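Local coordinates for putative thioesterase (Syntrophus aciditrophicus SB, PDB 3HDU), which probably hydrolyses thioesters, as a hot-dog-fold enzyme of the 4HBT and PaaI-like thioesterase group, at residues E138-N141 and D142-L146; V126-N130 and K131-I135; N55-R58 and R59-G63. All blocks are in the same frame, centred on the assembly; numbering follows the deposited sequence. Where two conformers were deposited one is given.

Contact 1 of 3, residues E138-N141 and D142-L146; sequences ELMN and DQDEL
N141 and E145 face each other across the tight turn that ends strand 132-141, and the amide of N141 folds over that turn. Its CB lies beside D142 N, and CG, at a chi1 of 63° between the backbone N and the carbonyl carbon, comes near both D142 N and Q143 N. From there OD1 takes the backbone N of E145 at 3.1 Å, a bond with a good N-H angle of 158° although the donor stands well above the plane of the amide carbonyl; the N-H of Q143 adds a weak, bent second bond to the same oxygen. ND2 then reaches E145 OE1 at 3.2 Å, nearly straight and within the amide plane, on the anti lone pair of the carboxylate, and the two flat groups are 31° apart.

The backbone supports this with D144 N to N141 O at 3.2 Å, which closes the type I turn N141-D144, and with N141 N to E145 O at 3.3 Å. With D144 in the left-handed region, these bonds fit a type I turn plus G1 bulge, a 3:5 hairpin. The selenomethionine M140 and L146 next form an antiparallel non-hydrogen-bonded pair, and L146 CD1 packs 4.0 Å from E138 CB. The carboxylate of E138 takes the N-H of K131 and, weakly, that of V132 of the second subunit, and D144 makes a salt bridge with K131 of that same subunit.

Both ends of the N141 amide are thus engaged, which fixes its rotation and ties the turn to E145; the anti-side N-H bond would probably favour the charged form of that carboxylate.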
ATOM      1  N   GLU A 138      -1.272 -12.133 -13.116  1.00 69.71           N
ATOM      2  CA  GLU A 138       0.113 -12.499 -13.402  1.00 70.39           C
ATOM      3  C   GLU A 138       0.289 -12.392 -14.908  1.00 70.35           C
ATOM      4  O   GLU A 138      -0.459 -13.030 -15.641  1.00 70.26           O
ATOM      5  CB  GLU A 138       0.419 -13.930 -12.970  1.00 70.66           C
ATOM      6  CG  GLU A 138       0.252 -14.209 -11.488  1.00 71.00           C
ATOM      7  CD  GLU A 138       0.569 -15.652 -11.118  1.00 71.29           C
ATOM      8  OE1 GLU A 138       1.128 -16.399 -11.948  1.00 71.67           O
ATOM      9  OE2 GLU A 138       0.266 -16.053  -9.976  1.00 72.32           O
ATOM     10  N   LEU A 139       1.254 -11.586 -15.355  1.00 70.42           N
ATOM     11  CA  LEU A 139       1.543 -11.407 -16.770  1.00 70.69           C
ATOM     12  C   LEU A 139       2.910 -12.014 -17.084  1.00 71.55           C
ATOM     13  O   LEU A 139       3.901 -11.686 -16.416  1.00 71.42           O
ATOM     14  CB  LEU A 139       1.478  -9.929 -17.145  1.00 70.43           C
ATOM     15  CG  LEU A 139       1.495  -9.619 -18.653  1.00 70.06           C
ATOM     16  CD1 LEU A 139       0.690  -8.365 -18.986  1.00 69.94           C
ATOM     17  CD2 LEU A 139       2.907  -9.509 -19.182  1.00 69.58           C
HETATM   18  N   MSE A 140       2.934 -12.885 -18.106  1.00 72.36           N
HETATM   19  CA  MSE A 140       4.166 -13.552 -18.560  0.50 72.29           C
HETATM   20  C   MSE A 140       4.337 -13.441 -20.070  1.00 73.03           C
HETATM   21  O   MSE A 140       3.394 -13.137 -20.788  1.00 73.16           O
HETATM   22  CB  MSE A 140       4.274 -15.018 -18.075  0.50 71.75           C
HETATM   23  CG  MSE A 140       2.973 -15.776 -17.912  0.50 71.42           C
HETATM   24 SE   MSE A 140       2.224 -15.498 -16.139  0.38 70.75          SE
HETATM   25  CE  MSE A 140       0.393 -16.098 -16.488  0.50 71.23           C
ATOM     26  N   ASN A 141       5.569 -13.683 -20.525  1.00 73.64           N
ATOM     27  CA  ASN A 141       5.961 -13.577 -21.945  1.00 74.26           C
ATOM     28  C   ASN A 141       5.887 -14.924 -22.702  1.00 75.75           C
ATOM     29  O   ASN A 141       5.361 -15.903 -22.159  1.00 76.06           O
ATOM     30  CB  ASN A 141       7.355 -12.899 -22.051  1.00 73.56           C
ATOM     31  CG  ASN A 141       8.490 -13.698 -21.392  1.00 73.12           C
ATOM     32  OD1 ASN A 141       8.372 -14.889 -21.103  1.00 72.82           O
ATOM     33  ND2 ASN A 141       9.600 -13.020 -21.151  1.00 72.85           N
ATOM     34  N   ASP A 142       6.369 -14.941 -23.956  1.00 77.28           N
ATOM     35  CA  ASP A 142       6.506 -16.158 -24.803  1.00 78.31           C
ATOM     36  C   ASP A 142       7.116 -17.355 -24.076  1.00 78.45           C
ATOM     37  O   ASP A 142       6.636 -18.486 -24.194  1.00 78.54           O
ATOM     38  CB  ASP A 142       7.454 -15.874 -25.990  1.00 79.31           C
ATOM     39  CG  ASP A 142       6.799 -15.101 -27.109  1.00 80.37           C
ATOM     40  OD1 ASP A 142       6.134 -15.752 -27.945  1.00 80.95           O
ATOM     41  OD2 ASP A 142       7.003 -13.865 -27.194  1.00 81.20           O
ATOM     42  N   GLN A 143       8.172 -17.060 -23.319  1.00 78.32           N
ATOM     43  CA  GLN A 143       9.001 -18.047 -22.609  1.00 78.09           C
ATOM     44  C   GLN A 143       8.508 -18.470 -21.204  1.00 77.30           C
ATOM     45  O   GLN A 143       9.256 -19.115 -20.463  1.00 77.00           O
ATOM     46  CB  GLN A 143      10.431 -17.473 -22.531  1.00 78.39           C
ATOM     47  CG  GLN A 143      11.054 -17.169 -23.926  1.00 78.74           C
ATOM     48  CD  GLN A 143      12.172 -16.128 -23.921  1.00 78.93           C
ATOM     49  OE1 GLN A 143      12.488 -15.508 -22.900  1.00 79.48           O
ATOM     50  NE2 GLN A 143      12.765 -15.920 -25.093  1.00 79.23           N
ATOM     51  N   ASP A 144       7.262 -18.117 -20.854  1.00 76.72           N
ATOM     52  CA  ASP A 144       6.636 -18.444 -19.557  1.00 76.05           C
ATOM     53  C   ASP A 144       7.389 -17.821 -18.347  1.00 74.72           C
ATOM     54  O   ASP A 144       7.444 -18.412 -17.270  1.00 74.84           O
ATOM     55  CB  ASP A 144       6.485 -19.982 -19.426  1.00 76.42           C
ATOM     56  CG  ASP A 144       5.410 -20.403 -18.420  1.00 76.88           C
ATOM     57  OD1 ASP A 144       4.265 -19.903 -18.502  1.00 77.32           O
ATOM     58  OD2 ASP A 144       5.707 -21.270 -17.568  1.00 77.19           O
ATOM     59  N   GLU A 145       7.967 -16.631 -18.546  1.00 73.13           N
ATOM     60  CA  GLU A 145       8.703 -15.899 -17.498  1.00 71.79           C
ATOM     61  C   GLU A 145       7.810 -14.801 -16.943  1.00 70.71           C
ATOM     62  O   GLU A 145       7.251 -14.047 -17.722  1.00 69.87           O
ATOM     63  CB  GLU A 145       9.959 -15.252 -18.066  1.00 71.58           C
ATOM     64  CG  GLU A 145      11.001 -16.232 -18.568  1.00 71.62           C
ATOM     65  CD  GLU A 145      12.245 -15.531 -19.084  1.00 71.33           C
ATOM     66  OE1 GLU A 145      12.116 -14.638 -19.948  1.00 71.28           O
ATOM     67  OE2 GLU A 145      13.354 -15.884 -18.639  1.00 71.45           O
ATOM     68  N   LEU A 146       7.707 -14.699 -15.614  1.00 69.92           N
ATOM     69  CA  LEU A 146       6.882 -13.676 -14.954  1.00 69.58           C
ATOM     70  C   LEU A 146       7.516 -12.294 -15.127  1.00 69.45           C
ATOM     71  O   LEU A 146       8.586 -12.049 -14.590  1.00 69.57           O
ATOM     72  CB  LEU A 146       6.706 -13.985 -13.456  1.00 69.31           C
ATOM     73  CG  LEU A 146       5.765 -13.073 -12.652  1.00 69.06           C
ATOM     74  CD1 LEU A 146       4.319 -13.284 -13.089  1.00 68.53           C
ATOM     75  CD2 LEU A 146       5.915 -13.332 -11.170  1.00 69.19           C
TER

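Contact 2 of 3, residues V126-N130 and K131-I135; sequences VRTGN and KVAVI
V132 O receives the N-H of G129 at 2.8 Å, the shortest of the three backbone bonds here. Beyond it, V134 N gives to R127 O at 3.0 Å, and V134 O accepts V126 N at 3.0 Å. V126 and R127 therefore both face V134, a classic beta bulge in the hairpin of strands 118-128 and 132-141, whose short segments run at 167° to each other.

T128 and A133 form the intervening non-hydrogen-bonded pair, their CA atoms 4.4 Å apart, and both side chains rest on F82 of helix 58-85. On the face bearing R127 and V134, the arginine chain turns at chi3 (93°) and brings its guanidinium over the valine: V134 CG2 comes within a tight 3.2 Å of R127 NH1 and 3.6 Å of R127 CZ, and V134 CB lies over the same face, offset toward the rim. R127 also packs on R136 of the third subunit.

At the loop, N130 and K131 run side by side, and K131 and V132 pack on L146 of the third subunit. Between R127 and V134 the side chains meet by close van der Waals contact on one guanidinium face, so the register of the hairpin rests on the backbone bonds and the bulge.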
ATOM      1  N   VAL A 126     -10.083 -12.872  -6.620  1.00 80.98           N
ATOM      2  CA  VAL A 126      -9.815 -13.128  -5.191  1.00 81.94           C
ATOM      3  C   VAL A 126     -11.121 -13.154  -4.396  1.00 82.82           C
ATOM      4  O   VAL A 126     -11.422 -14.154  -3.735  1.00 83.18           O
ATOM      5  CB  VAL A 126      -8.828 -12.078  -4.580  1.00 81.92           C
ATOM      6  CG1 VAL A 126      -8.599 -12.328  -3.084  1.00 81.88           C
ATOM      7  CG2 VAL A 126      -7.499 -12.105  -5.311  1.00 81.99           C
ATOM      8  N   ARG A 127     -11.867 -12.050  -4.451  1.00 83.65           N
ATOM      9  CA  ARG A 127     -13.191 -11.957  -3.811  1.00 84.42           C
ATOM     10  C   ARG A 127     -14.090 -11.045  -4.661  1.00 83.88           C
ATOM     11  O   ARG A 127     -13.607 -10.071  -5.257  1.00 83.70           O
ATOM     12  CB  ARG A 127     -13.098 -11.456  -2.343  1.00 84.86           C
ATOM     13  CG  ARG A 127     -13.343  -9.932  -2.084  1.00 85.59           C
ATOM     14  CD  ARG A 127     -12.984  -9.476  -0.667  1.00 85.89           C
ATOM     15  NE  ARG A 127     -11.606  -8.965  -0.580  1.00 86.50           N
ATOM     16  CZ  ARG A 127     -11.210  -7.705  -0.834  1.00 86.63           C
ATOM     17  NH1 ARG A 127     -12.073  -6.746  -1.217  1.00 86.73           N
ATOM     18  NH2 ARG A 127      -9.915  -7.393  -0.707  1.00 86.43           N
ATOM     19  N   THR A 128     -15.377 -11.387  -4.723  1.00 83.51           N
ATOM     20  CA  THR A 128     -16.391 -10.575  -5.397  1.00 83.06           C
ATOM     21  C   THR A 128     -17.418 -10.242  -4.317  1.00 82.40           C
ATOM     22  O   THR A 128     -18.147 -11.128  -3.857  1.00 82.47           O
ATOM     23  CB  THR A 128     -17.057 -11.311  -6.589  1.00 83.16           C
ATOM     24  OG1 THR A 128     -16.059 -11.668  -7.551  1.00 83.38           O
ATOM     25  CG2 THR A 128     -18.095 -10.418  -7.277  1.00 83.30           C
ATOM     26  N   GLY A 129     -17.427  -8.980  -3.880  1.00 81.50           N
ATOM     27  CA  GLY A 129     -18.394  -8.492  -2.898  1.00 80.76           C
ATOM     28  C   GLY A 129     -19.682  -8.113  -3.606  1.00 80.25           C
ATOM     29  O   GLY A 129     -19.989  -8.631  -4.686  1.00 80.73           O
ATOM     30  N   ASN A 130     -20.437  -7.202  -3.006  1.00 79.56           N
ATOM     31  CA  ASN A 130     -21.697  -6.734  -3.591  1.00 78.90           C
ATOM     32  C   ASN A 130     -21.405  -5.828  -4.798  1.00 77.75           C
ATOM     33  O   ASN A 130     -21.878  -6.093  -5.907  1.00 77.84           O
ATOM     34  CB  ASN A 130     -22.545  -6.010  -2.528  1.00 79.30           C
ATOM     35  CG  ASN A 130     -23.913  -5.579  -3.038  1.00 79.76           C
ATOM     36  OD1 ASN A 130     -24.496  -6.206  -3.925  1.00 80.32           O
ATOM     37  ND2 ASN A 130     -24.444  -4.508  -2.451  1.00 80.31           N
ATOM     38  N   LYS A 131     -20.596  -4.794  -4.566  1.00 76.15           N
ATOM     39  CA  LYS A 131     -20.234  -3.798  -5.578  1.00 74.92           C
ATOM     40  C   LYS A 131     -18.770  -3.784  -6.033  1.00 73.48           C
ATOM     41  O   LYS A 131     -18.482  -3.123  -7.019  1.00 72.79           O
ATOM     42  CB  LYS A 131     -20.611  -2.404  -5.053  1.00 75.35           C
ATOM     43  CG  LYS A 131     -22.115  -2.159  -4.884  1.00 75.65           C
ATOM     44  CD  LYS A 131     -22.817  -2.051  -6.239  1.00 76.01           C
ATOM     45  CE  LYS A 131     -24.300  -1.783  -6.101  1.00 76.16           C
ATOM     46  NZ  LYS A 131     -24.919  -1.578  -7.438  1.00 76.27           N
ATOM     47  N   VAL A 132     -17.871  -4.506  -5.349  1.00 72.16           N
ATOM     48  CA  VAL A 132     -16.428  -4.501  -5.652  1.00 71.02           C
ATOM     49  C   VAL A 132     -15.900  -5.902  -5.969  1.00 70.43           C
ATOM     50  O   VAL A 132     -16.230  -6.852  -5.269  1.00 70.51           O
ATOM     51  CB  VAL A 132     -15.609  -3.923  -4.461  1.00 70.74           C
ATOM     52  CG1 VAL A 132     -14.111  -3.866  -4.789  1.00 70.30           C
ATOM     53  CG2 VAL A 132     -16.116  -2.537  -4.083  1.00 70.27           C
ATOM     54  N   ALA A 133     -15.087  -6.001  -7.025  1.00 69.98           N
ATOM     55  CA  ALA A 133     -14.423  -7.237  -7.454  1.00 70.08           C
ATOM     56  C   ALA A 133     -12.915  -6.984  -7.415  1.00 70.29           C
ATOM     57  O   ALA A 133     -12.428  -6.114  -8.140  1.00 70.39           O
ATOM     58  CB  ALA A 133     -14.848  -7.609  -8.860  1.00 69.83           C
ATOM     59  N   VAL A 134     -12.196  -7.709  -6.553  1.00 70.45           N
ATOM     60  CA  VAL A 134     -10.734  -7.585  -6.418  1.00 70.35           C
ATOM     61  C   VAL A 134     -10.104  -8.736  -7.198  1.00 70.34           C
ATOM     62  O   VAL A 134     -10.409  -9.902  -6.927  1.00 70.24           O
ATOM     63  CB  VAL A 134     -10.296  -7.616  -4.931  1.00 70.39           C
ATOM     64  CG1 VAL A 134      -8.776  -7.591  -4.794  1.00 70.04           C
ATOM     65  CG2 VAL A 134     -10.904  -6.438  -4.192  1.00 70.25           C
ATOM     66  N   ILE A 135      -9.243  -8.397  -8.162  1.00 70.40           N
ATOM     67  CA  ILE A 135      -8.567  -9.373  -9.028  1.00 70.36           C
ATOM     68  C   ILE A 135      -7.047  -9.289  -8.859  1.00 70.20           C
ATOM     69  O   ILE A 135      -6.486  -8.187  -8.793  1.00 70.11           O
ATOM     70  CB  ILE A 135      -8.909  -9.146 -10.538  1.00 70.39           C
ATOM     71  CG1 ILE A 135     -10.408  -9.341 -10.810  1.00 70.59           C
ATOM     72  CG2 ILE A 135      -8.117 -10.097 -11.440  1.00 70.41           C
ATOM     73  CD1 ILE A 135     -11.260  -8.151 -10.480  1.00 71.01           C
TER

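Contact 3 of 3, residues N55-R58 and R59-G63; sequences NAIR and RMLYG
R58 and Y62 lie side by side one turn apart at the start of helix 58-85, and the tyrosine hydroxyl sits at the edge of the guanidinium, in its plane, Y62 OH being 3.7 Å from R58 NH2. The two flat groups stand 70° apart. With CG anti to the backbone N (chi1 -173°) and the chain extended to NE, the arginine runs along the tyrosine, so that R58 CG lies 4.0 Å from Y62 CE1. Y62 OH and R58 NE both give to E51 O, the second weakly.

The helical bonds begin here: Y62 N to R58 O at 3.2 Å, and L61 N to I57 O at 3.1 Å with an N-H angle of 168°. I57, the N-cap residue, packs its CB 4.0 Å from CB of the selenomethionine M60. Further out, N55 OD1 accepts the N-H of I57 at 3.0 Å in an Asx turn, and the same oxygen lies 3.8 Å from L61 CD1.

This first turn follows the loop after strand 41-48. G63 O bonds to Y110 OH at the end of strand 101-110, while three elements of the fourth subunit pack against it: helix 7-22 through I19 on I57, strand 146-156 through Y154 on M60, and helix 58-85 through M72 on L61.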
ATOM      1  N   ASN A  55      12.734   2.201 -31.339  1.00 71.15           N
ATOM      2  CA  ASN A  55      12.036   3.379 -30.819  1.00 70.90           C
ATOM      3  C   ASN A  55      12.787   3.837 -29.569  1.00 70.91           C
ATOM      4  O   ASN A  55      13.088   3.018 -28.692  1.00 70.83           O
ATOM      5  CB  ASN A  55      10.559   3.074 -30.514  1.00 70.53           C
ATOM      6  CG  ASN A  55       9.764   4.321 -30.114  1.00 70.24           C
ATOM      7  OD1 ASN A  55       9.905   4.835 -29.005  1.00 70.11           O
ATOM      8  ND2 ASN A  55       8.899   4.785 -31.010  1.00 69.95           N
ATOM      9  N   ALA A  56      13.071   5.142 -29.502  1.00 70.87           N
ATOM     10  CA  ALA A  56      13.821   5.760 -28.391  1.00 70.87           C
ATOM     11  C   ALA A  56      13.260   5.505 -26.985  1.00 70.91           C
ATOM     12  O   ALA A  56      14.035   5.468 -26.034  1.00 70.96           O
ATOM     13  CB  ALA A  56      13.973   7.268 -28.627  1.00 70.71           C
ATOM     14  N   ILE A  57      11.937   5.333 -26.867  1.00 70.93           N
ATOM     15  CA  ILE A  57      11.257   5.060 -25.584  1.00 70.88           C
ATOM     16  C   ILE A  57      10.455   3.741 -25.642  1.00 71.26           C
ATOM     17  O   ILE A  57       9.315   3.661 -25.174  1.00 71.07           O
ATOM     18  CB  ILE A  57      10.392   6.282 -25.123  1.00 70.61           C
ATOM     19  CG1 ILE A  57       9.335   6.674 -26.171  1.00 70.50           C
ATOM     20  CG2 ILE A  57      11.300   7.469 -24.841  1.00 70.04           C
ATOM     21  CD1 ILE A  57       8.352   7.716 -25.681  1.00 70.64           C
ATOM     22  N   ARG A  58      11.099   2.700 -26.181  1.00 71.75           N
ATOM     23  CA  ARG A  58      10.499   1.368 -26.353  1.00 71.79           C
ATOM     24  C   ARG A  58      10.042   0.770 -25.027  1.00 71.53           C
ATOM     25  O   ARG A  58       8.867   0.422 -24.885  1.00 71.28           O
ATOM     26  CB  ARG A  58      11.487   0.407 -27.036  1.00 72.11           C
ATOM     27  CG  ARG A  58      10.890  -0.946 -27.406  1.00 72.39           C
ATOM     28  CD  ARG A  58      11.898  -1.901 -28.006  1.00 72.44           C
ATOM     29  NE  ARG A  58      11.264  -3.198 -28.250  1.00 72.72           N
ATOM     30  CZ  ARG A  58      11.878  -4.314 -28.646  1.00 72.93           C
ATOM     31  NH1 ARG A  58      13.198  -4.349 -28.868  1.00 73.10           N
ATOM     32  NH2 ARG A  58      11.154  -5.424 -28.817  1.00 73.02           N
ATOM     33  N   ARG A  59      10.971   0.676 -24.070  1.00 71.03           N
ATOM     34  CA  ARG A  59      10.702   0.104 -22.727  1.00 70.58           C
ATOM     35  C   ARG A  59       9.545   0.809 -22.018  1.00 69.90           C
ATOM     36  O   ARG A  59       8.714   0.154 -21.381  1.00 70.18           O
ATOM     37  CB  ARG A  59      11.941   0.176 -21.829  1.00 70.83           C
ATOM     38  CG  ARG A  59      13.123  -0.623 -22.309  1.00 71.06           C
ATOM     39  CD  ARG A  59      14.312  -0.476 -21.383  1.00 71.35           C
ATOM     40  NE  ARG A  59      15.528  -0.964 -22.040  1.00 71.45           N
ATOM     41  CZ  ARG A  59      15.874  -2.248 -22.186  1.00 71.61           C
ATOM     42  NH1 ARG A  59      15.113  -3.243 -21.709  1.00 71.90           N
ATOM     43  NH2 ARG A  59      17.007  -2.547 -22.822  1.00 71.48           N
HETATM   44  N   MSE A  60       9.503   2.136 -22.170  1.00 68.89           N
HETATM   45  CA  MSE A  60       8.468   3.004 -21.595  1.00 67.80           C
HETATM   46  C   MSE A  60       7.086   2.662 -22.160  1.00 69.11           C
HETATM   47  O   MSE A  60       6.153   2.422 -21.384  1.00 69.95           O
HETATM   48  CB  MSE A  60       8.814   4.476 -21.866  1.00 66.90           C
HETATM   49  CG  MSE A  60       8.029   5.493 -21.082  1.00 66.01           C
HETATM   50 SE   MSE A  60       8.620   7.301 -21.506  0.75 64.52          SE
HETATM   51  CE  MSE A  60      10.450   7.212 -20.793  1.00 64.70           C
ATOM     52  N   LEU A  61       6.975   2.613 -23.492  1.00 70.02           N
ATOM     53  CA  LEU A  61       5.713   2.262 -24.189  1.00 70.74           C
ATOM     54  C   LEU A  61       5.148   0.886 -23.783  1.00 71.70           C
ATOM     55  O   LEU A  61       3.929   0.732 -23.658  1.00 71.90           O
ATOM     56  CB  LEU A  61       5.887   2.332 -25.712  1.00 70.78           C
ATOM     57  CG  LEU A  61       6.082   3.728 -26.310  1.00 70.73           C
ATOM     58  CD1 LEU A  61       6.550   3.645 -27.754  1.00 70.61           C
ATOM     59  CD2 LEU A  61       4.799   4.541 -26.208  1.00 70.76           C
ATOM     60  N   TYR A  62       6.035  -0.090 -23.575  1.00 72.49           N
ATOM     61  CA  TYR A  62       5.647  -1.421 -23.073  1.00 73.16           C
ATOM     62  C   TYR A  62       5.038  -1.369 -21.654  1.00 73.15           C
ATOM     63  O   TYR A  62       4.211  -2.211 -21.317  1.00 73.29           O
ATOM     64  CB  TYR A  62       6.820  -2.421 -23.133  1.00 73.86           C
ATOM     65  CG  TYR A  62       7.012  -3.097 -24.485  1.00 74.04           C
ATOM     66  CD1 TYR A  62       7.276  -2.352 -25.641  1.00 74.17           C
ATOM     67  CD2 TYR A  62       6.957  -4.496 -24.606  1.00 74.27           C
ATOM     68  CE1 TYR A  62       7.465  -2.979 -26.893  1.00 74.11           C
ATOM     69  CE2 TYR A  62       7.146  -5.133 -25.847  1.00 74.19           C
ATOM     70  CZ  TYR A  62       7.399  -4.373 -26.985  1.00 74.28           C
ATOM     71  OH  TYR A  62       7.578  -5.005 -28.199  1.00 74.30           O
ATOM     72  N   GLY A  63       5.440  -0.393 -20.837  1.00 73.09           N
ATOM     73  CA  GLY A  63       4.858  -0.192 -19.505  1.00 72.89           C
ATOM     74  C   GLY A  63       3.362   0.070 -19.588  1.00 72.82           C
ATOM     75  O   GLY A  63       2.578  -0.552 -18.863  1.00 72.61           O
TER

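Contacts 2 and 1 follow each other along strand 132-141: the first is the hairpin loop by which it is entered from strand 118-128, the second the turn that leads on to strand 146-156, with centres 25 Å apart. The subunits connect them too, since K131 in contact 2 meets E138 and D144 in contact 1 of a neighbouring subunit. Contact 3 starts the long helix 58-85 that packs on this sheet; it is 18 Å from contact 1 between centres, their nearest atoms about 7 Å apart, and 33 Å from contact 2, on the opposite side of the chain's centre. No ligand marks a thioesterase site, so none of the three is assigned to one.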